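Local coordinates for trichothecene 15-O-acetyltransferase TRI3 (Fusarium sporotrichioides, PDB 3FOT), which acetylates the 15-hydroxyl group of trichothecene intermediates as part of the biosynthesis of T-2 toxin and related mycotoxins, at residues V34-I39 / R412-E417; C94-D99 / N185-D190; S257-N262 / I334-V339; C357-V362 / F405-G410. All coordinates share one frame; numbering follows the deposited sequence.

Contact 1 (V34-I39 / R412-E417); sequences VGAEAI and RVHNFE
Val-34 opens the contact with CG2, which lies obliquely against the side-chain amide of Asn-415. Gly-35 follows with the direct polar link: its N donates to Asn-415 OD1 over 2.8 Å, at an N-H...O angle of 154° and from above the carbonyl plane. The CB of Asn-415 leaves its helix away from the loop, but chi1 of -78° sets CG beside the backbone N and swings the amide back. Glycine suits this turn because phi is positive (65°). Its carbonyl carbon, Gly-35 C, packs 3.4 Å from His-414 CB. Here the start of helix 36-41 leans on the middle of helix 406-423 at His-414, which binds 15-deacetylcalonectrin. Ala-36 is small enough to place its CB 3.7 Å from His-414 ND1. Its N also donates to a water that lies in the ring plane, 2.7 Å from ND1, a link that probably helps to set the rotation of the imidazole. Further on, Ala-38 CB comes near Asn-415 OD1. The branched Ile-39 reaches farther: CD1 lies against the Glu-417 side chain, 3.8 Å from CG and 3.7 Å from CD, and also approaches His-414 CD2. Glu-417 OE1 is hydrogen-bonded to Tyr-255.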
loop_
_atom_site.group_PDB
_atom_site.type_symbol
_atom_site.label_atom_id
_atom_site.label_comp_id
_atom_site.label_asym_id
_atom_site.label_seq_id
_atom_site.Cartn_x
_atom_site.Cartn_y
_atom_site.Cartn_z
ATOM N N VAL A 34 8.625 -1.553 -14.511
ATOM C CA VAL A 34 7.533 -1.958 -15.418
ATOM C C VAL A 34 6.182 -1.782 -14.746
ATOM O O VAL A 34 6.069 -1.919 -13.525
ATOM C CB VAL A 34 7.714 -3.431 -15.924
ATOM C CG1 VAL A 34 7.674 -4.463 -14.774
ATOM C CG2 VAL A 34 6.651 -3.788 -17.004
ATOM N N GLY A 35 5.171 -1.426 -15.541
ATOM C CA GLY A 35 3.810 -1.395 -15.039
ATOM C C GLY A 35 3.649 -0.340 -13.969
ATOM O O GLY A 35 4.092 0.795 -14.136
ATOM N N ALA A 36 2.975 -0.710 -12.878
ATOM C CA ALA A 36 2.689 0.255 -11.803
ATOM C C ALA A 36 3.957 0.875 -11.220
ATOM O O ALA A 36 3.927 2.018 -10.711
ATOM C CB ALA A 36 1.856 -0.384 -10.714
ATOM N N GLU A 37 5.078 0.168 -11.317
ATOM C CA GLU A 37 6.370 0.774 -10.906
ATOM C C GLU A 37 6.654 2.076 -11.627
ATOM O O GLU A 37 7.126 3.020 -11.023
ATOM C CB GLU A 37 7.527 -0.212 -11.139
ATOM C CG GLU A 37 7.495 -1.436 -10.235
ATOM C CD GLU A 37 8.531 -2.489 -10.620
ATOM O OE1 GLU A 37 9.049 -2.426 -11.764
ATOM O OE2 GLU A 37 8.791 -3.391 -9.797
ATOM N N ALA A 38 6.367 2.116 -12.926
ATOM C CA ALA A 38 6.660 3.277 -13.761
ATOM C C ALA A 38 5.828 4.486 -13.337
ATOM O O ALA A 38 6.274 5.623 -13.476
ATOM C CB ALA A 38 6.434 2.926 -15.230
ATOM N N ILE A 39 4.615 4.236 -12.836
ATOM C CA ILE A 39 3.773 5.315 -12.326
ATOM C C ILE A 39 4.416 5.942 -11.085
ATOM O O ILE A 39 4.696 7.152 -11.055
ATOM C CB ILE A 39 2.319 4.827 -11.984
ATOM C CG1 ILE A 39 1.603 4.335 -13.238
ATOM C CG2 ILE A 39 1.509 5.995 -11.417
ATOM C CD1 ILE A 39 0.287 3.591 -12.956
ATOM N N ARG A 412 1.071 -3.539 -19.094
ATOM C CA ARG A 412 1.000 -2.766 -20.325
ATOM C C ARG A 412 0.239 -1.458 -20.165
ATOM O O ARG A 412 0.690 -0.396 -20.625
ATOM C CB ARG A 412 0.358 -3.651 -21.428
ATOM C CG ARG A 412 0.489 -3.068 -22.790
ATOM C CD ARG A 412 -0.047 -4.048 -23.812
ATOM N NE ARG A 412 0.017 -3.503 -25.162
ATOM C CZ ARG A 412 -0.793 -3.883 -26.156
ATOM N NH1 ARG A 412 -1.729 -4.799 -25.953
ATOM N NH2 ARG A 412 -0.672 -3.333 -27.353
ATOM N N VAL A 413 -0.924 -1.516 -19.528
ATOM C CA VAL A 413 -1.725 -0.315 -19.361
ATOM C C VAL A 413 -1.138 0.640 -18.337
ATOM O O VAL A 413 -1.296 1.859 -18.473
ATOM C CB VAL A 413 -3.223 -0.581 -19.053
ATOM C CG1 VAL A 413 -3.845 -1.465 -20.169
ATOM C CG2 VAL A 413 -3.432 -1.206 -17.676
ATOM N N HIS A 414 -0.478 0.099 -17.316
ATOM C CA HIS A 414 0.180 0.997 -16.352
ATOM C C HIS A 414 1.431 1.658 -16.958
ATOM O O HIS A 414 1.768 2.796 -16.616
ATOM C CB HIS A 414 0.508 0.276 -15.038
ATOM C CG HIS A 414 -0.684 -0.028 -14.186
ATOM N ND1 HIS A 414 -0.712 -1.090 -13.305
ATOM C CD2 HIS A 414 -1.884 0.591 -14.066
ATOM C CE1 HIS A 414 -1.874 -1.109 -12.677
ATOM N NE2 HIS A 414 -2.601 -0.098 -13.116
ATOM N N ASN A 415 2.124 0.965 -17.859
ATOM C CA ASN A 415 3.162 1.660 -18.641
ATOM C C ASN A 415 2.562 2.889 -19.358
ATOM O O ASN A 415 3.121 3.999 -19.344
ATOM C CB ASN A 415 3.790 0.737 -19.672
ATOM C CG ASN A 415 4.810 -0.220 -19.083
ATOM O OD1 ASN A 415 5.296 -0.052 -17.965
ATOM N ND2 ASN A 415 5.159 -1.237 -19.869
ATOM N N PHE A 416 1.405 2.682 -19.970
ATOM C CA PHE A 416 0.713 3.776 -20.646
ATOM C C PHE A 416 0.326 4.891 -19.660
ATOM O O PHE A 416 0.514 6.081 -19.927
ATOM C CB PHE A 416 -0.508 3.258 -21.404
ATOM C CG PHE A 416 -1.387 4.359 -21.922
ATOM C CD1 PHE A 416 -1.083 4.991 -23.128
ATOM C CD2 PHE A 416 -2.480 4.814 -21.171
ATOM C CE1 PHE A 416 -1.890 6.053 -23.598
ATOM C CE2 PHE A 416 -3.277 5.864 -21.627
ATOM C CZ PHE A 416 -2.983 6.475 -22.853
ATOM N N GLU A 417 -0.203 4.489 -18.510
ATOM C CA GLU A 417 -0.642 5.442 -17.506
ATOM C C GLU A 417 0.509 6.340 -17.002
ATOM O O GLU A 417 0.345 7.566 -16.830
ATOM C CB GLU A 417 -1.281 4.664 -16.363
ATOM C CG GLU A 417 -1.967 5.518 -15.340
ATOM C CD GLU A 417 -2.909 4.706 -14.471
ATOM O OE1 GLU A 417 -3.227 3.538 -14.816
ATOM O OE2 GLU A 417 -3.343 5.259 -13.446
HETATM O O HOH W 1 1.247 -3.010 -13.216
#

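Contact 2 (C94-D99 / N185-D190); sequences CTVSWD and NHLFWD
Phe-188 drives its ring against the backbone of Cys-94 to Val-96, meeting it by face and by edge. Cys-94 O lies over one face, 3.6 Å above the plane and offset toward the rim, while Cys-94 CB touches CD1 at 3.5 Å. At the ring's edge CZ meets Thr-95 C at 3.6 Å, and Val-96 N lies in the ring plane. A flat aromatic suits this place, since its apolar face and edge can lie against the strand backbone without needing polar partners. Val-96 adds its CB, 3.6 Å from Leu-187 CD2; its CG2 comes implausibly close to the same methyl, so that detail is doubtful.

One layer out, Leu-187 CB sits over the centre of the other face of the Phe-188 ring, 4.1 Å above it, and Trp-98 lays a face of its indole against Val-96 CG2. The short 3-10 turn that presents Leu-187 and Phe-188 is fixed by Asn-185: OD1 accepts from Leu-187 N at 3.0 Å and 168°, an Asx turn. Asn-46 also donates to that oxygen, and Asn-185 ND2 is tied to Ser-154 O. On the other side, strand 95-97 is held by backbone bonds to strand 105-109.

The sequence from His-186 to Asp-190 matches the HxxxD motif of BAHD acyltransferases, in which the histidine is the usual catalytic base. Asp-190 instead caps helix 191-205 and forms a salt bridge with Arg-342. The strand therefore meets Leu-187 and Phe-188, two of the motif's middle residues, by burial and shape, leaving the polar ends to other partners.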
loop_
_atom_site.group_PDB
_atom_site.type_symbol
_atom_site.label_atom_id
_atom_site.label_comp_id
_atom_site.label_asym_id
_atom_site.label_seq_id
_atom_site.Cartn_x
_atom_site.Cartn_y
_atom_site.Cartn_z
ATOM N N CYS A 94 17.277 -1.760 -2.537
ATOM C CA CYS A 94 17.348 -1.325 -3.928
ATOM C C CYS A 94 17.339 0.209 -3.960
ATOM O O CYS A 94 16.856 0.860 -3.018
ATOM C CB CYS A 94 16.192 -1.901 -4.761
ATOM S SG CYS A 94 16.255 -3.688 -4.987
ATOM N N THR A 95 17.896 0.774 -5.033
ATOM C CA THR A 95 17.974 2.208 -5.206
ATOM C C THR A 95 17.400 2.567 -6.581
ATOM O O THR A 95 17.233 1.701 -7.434
ATOM C CB THR A 95 19.442 2.679 -5.125
ATOM O OG1 THR A 95 20.238 1.944 -6.072
ATOM C CG2 THR A 95 19.997 2.452 -3.720
ATOM N N VAL A 96 17.139 3.848 -6.791
ATOM C CA VAL A 96 16.502 4.280 -8.008
ATOM C C VAL A 96 17.375 5.277 -8.739
ATOM O O VAL A 96 18.049 6.112 -8.113
ATOM C CB VAL A 96 15.121 4.921 -7.731
ATOM C CG1 VAL A 96 15.231 6.181 -6.887
ATOM C CG2 VAL A 96 14.410 5.247 -9.055
ATOM N N SER A 97 17.345 5.191 -10.063
ATOM C CA SER A 97 17.957 6.207 -10.922
ATOM C C SER A 97 17.103 6.403 -12.155
ATOM O O SER A 97 16.179 5.619 -12.429
ATOM C CB SER A 97 19.373 5.799 -11.358
ATOM O OG SER A 97 19.405 4.604 -12.107
ATOM N N TRP A 98 17.432 7.441 -12.917
ATOM C CA TRP A 98 16.690 7.697 -14.118
ATOM C C TRP A 98 17.636 8.060 -15.241
ATOM O O TRP A 98 18.712 8.646 -15.009
ATOM C CB TRP A 98 15.728 8.868 -13.944
ATOM C CG TRP A 98 14.624 8.614 -12.980
ATOM C CD1 TRP A 98 13.397 8.080 -13.260
ATOM C CD2 TRP A 98 14.654 8.847 -11.565
ATOM N NE1 TRP A 98 12.640 8.002 -12.101
ATOM C CE2 TRP A 98 13.389 8.455 -11.050
ATOM C CE3 TRP A 98 15.616 9.376 -10.682
ATOM C CZ2 TRP A 98 13.060 8.569 -9.693
ATOM C CZ3 TRP A 98 15.287 9.485 -9.320
ATOM C CH2 TRP A 98 14.021 9.066 -8.844
ATOM N N ASP A 99 17.206 7.749 -16.452
ATOM C CA ASP A 99 17.737 8.472 -17.617
ATOM C C ASP A 99 16.642 9.350 -18.196
ATOM O O ASP A 99 15.816 9.895 -17.454
ATOM C CB ASP A 99 18.359 7.519 -18.643
ATOM C CG ASP A 99 17.424 6.413 -19.075
ATOM O OD1 ASP A 99 16.175 6.564 -19.012
ATOM O OD2 ASP A 99 17.949 5.387 -19.502
ATOM N N ASN A 185 9.908 4.080 -0.102
ATOM C CA ASN A 185 9.724 4.509 -1.476
ATOM C C ASN A 185 8.846 3.453 -2.153
ATOM O O ASN A 185 9.173 2.253 -2.140
ATOM C CB ASN A 185 11.083 4.601 -2.164
ATOM C CG ASN A 185 11.004 5.300 -3.508
ATOM O OD1 ASN A 185 10.044 5.083 -4.290
ATOM N ND2 ASN A 185 12.002 6.118 -3.799
ATOM N N HIS A 186 7.722 3.901 -2.725
ATOM C CA HIS A 186 6.754 2.971 -3.305
ATOM C C HIS A 186 7.327 2.247 -4.529
ATOM O O HIS A 186 6.770 1.253 -4.948
ATOM C CB HIS A 186 5.484 3.719 -3.692
ATOM C CG HIS A 186 4.270 2.843 -3.849
ATOM N ND1 HIS A 186 2.996 3.296 -3.586
ATOM C CD2 HIS A 186 4.141 1.546 -4.218
ATOM C CE1 HIS A 186 2.124 2.331 -3.837
ATOM N NE2 HIS A 186 2.793 1.257 -4.220
ATOM N N LEU A 187 8.428 2.737 -5.110
ATOM C CA LEU A 187 8.961 2.066 -6.304
ATOM C C LEU A 187 9.235 0.569 -6.045
ATOM O O LEU A 187 9.045 -0.259 -6.938
ATOM C CB LEU A 187 10.257 2.767 -6.789
ATOM C CG LEU A 187 10.919 2.245 -8.060
ATOM C CD1 LEU A 187 9.896 2.125 -9.241
ATOM C CD2 LEU A 187 12.091 3.172 -8.424
ATOM N N PHE A 188 9.705 0.232 -4.838
ATOM C CA PHE A 188 10.314 -1.092 -4.600
ATOM C C PHE A 188 9.356 -2.138 -4.023
ATOM O O PHE A 188 9.751 -3.303 -3.756
ATOM C CB PHE A 188 11.551 -0.944 -3.689
ATOM C CG PHE A 188 12.504 0.130 -4.153
ATOM C CD1 PHE A 188 13.256 -0.020 -5.319
ATOM C CD2 PHE A 188 12.618 1.312 -3.451
ATOM C CE1 PHE A 188 14.115 1.011 -5.731
ATOM C CE2 PHE A 188 13.465 2.328 -3.858
ATOM C CZ PHE A 188 14.214 2.187 -4.993
ATOM N N TRP A 189 8.106 -1.723 -3.845
ATOM C CA TRP A 189 7.091 -2.554 -3.190
ATOM C C TRP A 189 5.707 -2.239 -3.679
ATOM O O TRP A 189 5.437 -1.127 -4.099
ATOM C CB TRP A 189 7.027 -2.237 -1.690
ATOM C CG TRP A 189 8.324 -1.985 -0.979
ATOM C CD1 TRP A 189 8.952 -0.766 -0.811
ATOM C CD2 TRP A 189 9.118 -2.942 -0.281
ATOM N NE1 TRP A 189 10.085 -0.924 -0.052
ATOM C CE2 TRP A 189 10.213 -2.245 0.284
ATOM C CE3 TRP A 189 9.020 -4.337 -0.074
ATOM C CZ2 TRP A 189 11.201 -2.885 1.045
ATOM C CZ3 TRP A 189 10.012 -4.970 0.677
ATOM C CH2 TRP A 189 11.080 -4.246 1.230
ATOM N N ASP A 190 4.777 -3.179 -3.529
ATOM C CA ASP A 190 3.396 -2.716 -3.402
ATOM C C ASP A 190 2.994 -2.809 -1.930
ATOM O O ASP A 190 3.810 -3.201 -1.087
ATOM C CB ASP A 190 2.428 -3.456 -4.336
ATOM C CG ASP A 190 2.465 -4.945 -4.180
ATOM O OD1 ASP A 190 2.958 -5.443 -3.153
ATOM O OD2 ASP A 190 1.932 -5.626 -5.089
#

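Contact 3 (S257-N262 / I334-V339); sequences SALVAN and ISPTSV
Ala-258, Leu-259 and Asn-262 of helix 246-264 pack on Ile-334 and Pro-336 of strand 333-340, a partly buried helix-on-strand contact in which side chains and some backbone atoms both take part. The two short axes come within 8.1 Å and their directions differ by 117°, so the helix runs steeply across the strand. Pro-336 is the main point of support. Its CD lies 3.6 Å from Asn-262 ND2, and its CG rests 3.8 Å from Asn-262 CB, the two side chains meeting obliquely. With CG of Asn-262 anti to the backbone N (chi1 -178°), the amide reaches across to the proline ring. Leu-259 adds its CA, 4.1 Å from Pro-336 CG, with its side chain more loosely placed.

Strand 333-340 pairs antiparallel with strand 358-365, and the alternation of the strand governs what the helix meets: Ile-334 and Pro-336 point toward it, whereas the intervening Ser-335 points away and touches Leu-435. The backbone bonds to strand 358-365 involve Ser-335 and Thr-337, so a proline, which lacks an N-H, fits between them without interrupting the pairing.

Toward the start of the strand, Ala-258, one turn before Asn-262, offers a small CB that meets Ile-334 CG2 at 4.2 Å. Here alanine admits the branched isoleucine, whose side chain also packs on Val-362. Asn-262 OD1 and Ile-334 O are both acceptors and stand 3.4 Å apart; a water lies near both oxygens. Leu-259 also packs on Glu-417 of helix 406-423.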
loop_
_atom_site.group_PDB
_atom_site.type_symbol
_atom_site.label_atom_id
_atom_site.label_comp_id
_atom_site.label_asym_id
_atom_site.label_seq_id
_atom_site.Cartn_x
_atom_site.Cartn_y
_atom_site.Cartn_z
ATOM N N SER A 257 -9.033 3.530 -22.463
ATOM C CA SER A 257 -10.165 4.398 -22.761
ATOM C C SER A 257 -10.921 4.808 -21.498
ATOM O O SER A 257 -11.227 5.993 -21.320
ATOM C CB SER A 257 -11.103 3.747 -23.777
ATOM O OG SER A 257 -10.468 3.727 -25.046
ATOM N N ALA A 258 -11.190 3.839 -20.615
ATOM C CA ALA A 258 -11.809 4.117 -19.306
ATOM C C ALA A 258 -10.950 5.029 -18.426
ATOM O O ALA A 258 -11.470 5.923 -17.732
ATOM C CB ALA A 258 -12.109 2.842 -18.567
ATOM N N LEU A 259 -9.639 4.800 -18.460
ATOM C CA LEU A 259 -8.701 5.617 -17.711
ATOM C C LEU A 259 -8.777 7.074 -18.118
ATOM O O LEU A 259 -8.935 7.965 -17.282
ATOM C CB LEU A 259 -7.287 5.077 -17.932
ATOM C CG LEU A 259 -6.144 5.819 -17.265
ATOM C CD1 LEU A 259 -6.287 5.676 -15.740
ATOM C CD2 LEU A 259 -4.834 5.229 -17.749
ATOM N N VAL A 260 -8.665 7.316 -19.415
ATOM C CA VAL A 260 -8.635 8.670 -19.931
ATOM C C VAL A 260 -9.962 9.358 -19.667
ATOM O O VAL A 260 -9.974 10.524 -19.279
ATOM C CB VAL A 260 -8.258 8.704 -21.415
ATOM C CG1 VAL A 260 -8.167 10.156 -21.934
ATOM C CG2 VAL A 260 -6.907 8.014 -21.598
ATOM N N ALA A 261 -11.067 8.637 -19.858
ATOM C CA ALA A 261 -12.398 9.178 -19.586
ATOM C C ALA A 261 -12.625 9.470 -18.111
ATOM O O ALA A 261 -13.308 10.441 -17.780
ATOM C CB ALA A 261 -13.506 8.263 -20.119
ATOM N N ASN A 262 -12.083 8.623 -17.235
ATOM C CA ASN A 262 -12.170 8.880 -15.795
ATOM C C ASN A 262 -11.477 10.193 -15.424
ATOM O O ASN A 262 -11.946 10.900 -14.540
ATOM C CB ASN A 262 -11.630 7.716 -14.957
ATOM C CG ASN A 262 -11.754 7.968 -13.446
ATOM O OD1 ASN A 262 -12.843 8.202 -12.944
ATOM N ND2 ASN A 262 -10.631 7.926 -12.730
ATOM N N ILE A 334 -17.755 4.919 -13.219
ATOM C CA ILE A 334 -16.668 4.122 -13.774
ATOM C C ILE A 334 -15.424 4.453 -12.955
ATOM O O ILE A 334 -15.074 5.623 -12.760
ATOM C CB ILE A 334 -16.421 4.438 -15.273
ATOM C CG1 ILE A 334 -17.671 4.119 -16.108
ATOM C CG2 ILE A 334 -15.213 3.646 -15.813
ATOM C CD1 ILE A 334 -17.600 4.612 -17.532
ATOM N N SER A 335 -14.766 3.415 -12.471
ATOM C CA SER A 335 -13.586 3.595 -11.647
ATOM C C SER A 335 -12.535 2.554 -12.022
ATOM O O SER A 335 -12.741 1.356 -11.794
ATOM C CB SER A 335 -13.927 3.464 -10.162
ATOM O OG SER A 335 -12.767 3.702 -9.376
ATOM N N PRO A 336 -11.406 3.019 -12.592
ATOM C CA PRO A 336 -10.277 2.151 -12.895
ATOM C C PRO A 336 -9.571 1.909 -11.582
ATOM O O PRO A 336 -9.013 2.858 -11.008
ATOM C CB PRO A 336 -9.399 3.012 -13.821
ATOM C CG PRO A 336 -10.197 4.262 -14.122
ATOM C CD PRO A 336 -11.134 4.416 -12.969
ATOM N N THR A 337 -9.658 0.685 -11.074
ATOM C CA THR A 337 -9.064 0.346 -9.783
ATOM C C THR A 337 -7.803 -0.498 -9.984
ATOM O O THR A 337 -7.495 -0.913 -11.106
ATOM C CB THR A 337 -10.053 -0.421 -8.860
ATOM O OG1 THR A 337 -10.489 -1.618 -9.516
ATOM C CG2 THR A 337 -11.271 0.417 -8.529
ATOM N N SER A 338 -7.038 -0.713 -8.915
ATOM C CA SER A 338 -5.888 -1.615 -9.021
ATOM C C SER A 338 -6.165 -2.854 -8.170
ATOM O O SER A 338 -6.943 -2.796 -7.215
ATOM C CB SER A 338 -4.611 -0.912 -8.583
ATOM O OG SER A 338 -4.776 -0.455 -7.262
ATOM N N VAL A 339 -5.566 -3.979 -8.536
ATOM C CA VAL A 339 -5.732 -5.213 -7.783
ATOM C C VAL A 339 -4.410 -5.961 -7.691
ATOM O O VAL A 339 -3.532 -5.799 -8.542
ATOM C CB VAL A 339 -6.832 -6.155 -8.359
ATOM C CG1 VAL A 339 -8.207 -5.444 -8.522
ATOM C CG2 VAL A 339 -6.418 -6.720 -9.676
HETATM O O HOH W 2 -14.841 7.267 -10.856
#

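Contact 4 (C357-V362 / F405-G410); sequences CQTAAV and FLQALG
Thr-359 donates its OG1 hydroxyl to Leu-406 O across 2.6 Å, a short bond made from above the carbonyl plane. Leu-406 O also receives Gly-410 N in the ordinary helical bond, so two donors grip one carbonyl in the first turn of helix 406-423. The hydroxyl reaches it because OG1 stands anti to the backbone N of Thr-359 (chi1 -176°). A second bond, Gln-407 NE2 to Gln-358 O, measures 3.0 Å and is bent to 141°, its donor again well above the carbonyl plane. Gln-407 gets there by folding at chi2, which turns its amide back toward the strand and leaves OE1 3.3 Å from Thr-359 CB.

Glycine is apt at Gly-410: with no side chain between, its CA comes 3.0 Å from Thr-359 OG1. Leu-406 packs beside the threonine methyl, its CD2 lying 3.8 Å from Thr-359 CG2. Its CD1 covers Ala-360 O at 3.4 Å, and this buried oxygen has no polar partner in the model. Cys-357 SG rests more loosely on the Gln-407 amide, and the small Ala-360 allows Leu-409 CD2 to approach its CB.

The strand and helix segments cross almost at right angles (96°). Strand 358-365 pairs along one edge with strand 333-340. Trp-400 of helix 379-401 packs on Leu-406 and Val-362, while Tyr-255 of helix 246-264 touches Ala-360 and Val-362, and on helix 406-423, one turn beyond Gly-410, stands the substrate-binding His-414.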
loop_
_atom_site.group_PDB
_atom_site.type_symbol
_atom_site.label_atom_id
_atom_site.label_comp_id
_atom_site.label_asym_id
_atom_site.label_seq_id
_atom_site.Cartn_x
_atom_site.Cartn_y
_atom_site.Cartn_z
ATOM N N CYS A 357 3.357 -5.977 -7.615
ATOM C CA CYS A 357 2.693 -6.965 -8.454
ATOM C C CYS A 357 1.222 -6.587 -8.489
ATOM O O CYS A 357 0.412 -7.108 -7.726
ATOM C CB CYS A 357 2.907 -8.400 -7.952
ATOM S SG CYS A 357 2.173 -9.579 -9.159
ATOM N N GLN A 358 0.918 -5.622 -9.350
ATOM C CA GLN A 358 -0.410 -5.019 -9.410
ATOM C C GLN A 358 -0.957 -5.065 -10.812
ATOM O O GLN A 358 -0.208 -5.035 -11.789
ATOM C CB GLN A 358 -0.371 -3.558 -8.959
ATOM C CG GLN A 358 0.063 -3.411 -7.486
ATOM C CD GLN A 358 -1.068 -3.756 -6.547
ATOM O OE1 GLN A 358 -2.154 -3.168 -6.649
ATOM N NE2 GLN A 358 -0.834 -4.707 -5.624
ATOM N N THR A 359 -2.278 -5.145 -10.895
ATOM C CA THR A 359 -2.919 -4.982 -12.187
ATOM C C THR A 359 -4.166 -4.149 -12.004
ATOM O O THR A 359 -4.284 -3.437 -10.993
ATOM C CB THR A 359 -3.121 -6.341 -12.935
ATOM O OG1 THR A 359 -3.671 -6.084 -14.231
ATOM C CG2 THR A 359 -3.997 -7.287 -12.184
ATOM N N ALA A 360 -5.085 -4.213 -12.976
ATOM C CA ALA A 360 -6.116 -3.198 -13.138
ATOM C C ALA A 360 -7.455 -3.877 -13.434
ATOM O O ALA A 360 -7.489 -4.980 -13.985
ATOM C CB ALA A 360 -5.738 -2.278 -14.282
ATOM N N ALA A 361 -8.547 -3.234 -13.014
ATOM C CA ALA A 361 -9.911 -3.631 -13.385
ATOM C C ALA A 361 -10.732 -2.356 -13.481
ATOM O O ALA A 361 -10.290 -1.300 -13.032
ATOM C CB ALA A 361 -10.535 -4.585 -12.333
ATOM N N VAL A 362 -11.920 -2.430 -14.073
ATOM C CA VAL A 362 -12.757 -1.247 -14.153
ATOM C C VAL A 362 -14.087 -1.585 -13.495
ATOM O O VAL A 362 -14.809 -2.483 -13.942
ATOM C CB VAL A 362 -12.977 -0.739 -15.612
ATOM C CG1 VAL A 362 -13.844 0.500 -15.614
ATOM C CG2 VAL A 362 -11.645 -0.432 -16.293
ATOM N N PHE A 405 -5.015 -13.224 -18.864
ATOM C CA PHE A 405 -3.990 -12.260 -19.243
ATOM C C PHE A 405 -3.962 -10.998 -18.368
ATOM O O PHE A 405 -3.217 -10.059 -18.663
ATOM C CB PHE A 405 -4.020 -11.916 -20.753
ATOM C CG PHE A 405 -5.313 -11.272 -21.249
ATOM C CD1 PHE A 405 -5.886 -10.165 -20.603
ATOM C CD2 PHE A 405 -5.926 -11.754 -22.417
ATOM C CE1 PHE A 405 -7.061 -9.591 -21.079
ATOM C CE2 PHE A 405 -7.097 -11.174 -22.911
ATOM C CZ PHE A 405 -7.662 -10.080 -22.246
ATOM N N LEU A 406 -4.747 -10.986 -17.290
ATOM C CA LEU A 406 -4.938 -9.721 -16.540
ATOM C C LEU A 406 -3.640 -9.093 -16.027
ATOM O O LEU A 406 -3.463 -7.868 -16.139
ATOM C CB LEU A 406 -5.986 -9.847 -15.421
ATOM C CG LEU A 406 -6.466 -8.457 -14.955
ATOM C CD1 LEU A 406 -7.282 -7.715 -16.029
ATOM C CD2 LEU A 406 -7.231 -8.550 -13.626
ATOM N N GLN A 407 -2.714 -9.901 -15.496
ATOM C CA GLN A 407 -1.456 -9.307 -15.004
ATOM C C GLN A 407 -0.656 -8.698 -16.145
ATOM O O GLN A 407 -0.131 -7.590 -16.010
ATOM C CB GLN A 407 -0.612 -10.270 -14.159
ATOM C CG GLN A 407 0.672 -9.622 -13.587
ATOM C CD GLN A 407 0.405 -8.386 -12.698
ATOM O OE1 GLN A 407 -0.598 -8.317 -11.992
ATOM N NE2 GLN A 407 1.317 -7.419 -12.741
ATOM N N ALA A 408 -0.593 -9.393 -17.284
ATOM C CA ALA A 408 0.069 -8.823 -18.461
ATOM C C ALA A 408 -0.570 -7.495 -18.889
ATOM O O ALA A 408 0.126 -6.560 -19.305
ATOM C CB ALA A 408 0.056 -9.835 -19.646
ATOM N N LEU A 409 -1.894 -7.423 -18.787
ATOM C CA LEU A 409 -2.643 -6.219 -19.172
ATOM C C LEU A 409 -2.287 -5.070 -18.233
ATOM O O LEU A 409 -2.113 -3.953 -18.680
ATOM C CB LEU A 409 -4.155 -6.480 -19.160
ATOM C CG LEU A 409 -5.130 -5.321 -19.411
ATOM C CD1 LEU A 409 -6.426 -5.772 -20.131
ATOM C CD2 LEU A 409 -5.506 -4.663 -18.070
ATOM N N GLY A 410 -2.214 -5.364 -16.934
ATOM C CA GLY A 410 -1.826 -4.356 -15.927
ATOM C C GLY A 410 -0.497 -3.720 -16.271
ATOM O O GLY A 410 -0.361 -2.503 -16.271
#

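Near the N terminus, contact 1 opens at 34-39 and closes only when the chain reaches 412-417. Contacts 2, 3 and 4 all fall within that long loop, one after another, and none crosses another. Contact 2 closes first, joining edge strand 95-97 to the turn before helix 191-205. Contact 3 then lays helix 246-264 on strand 333-340, and contact 4 sets the neighbouring strand 358-365 against the start of helix 406-423. That helix serves contacts 1 and 4, while paired strands connect contacts 3 and 4. Asp-190 bridges contact 2 to contact 4 through probable hydrogen bonds to Cys-357 and Gln-358, and Leu-187 packs on Glu-37 of contact 1.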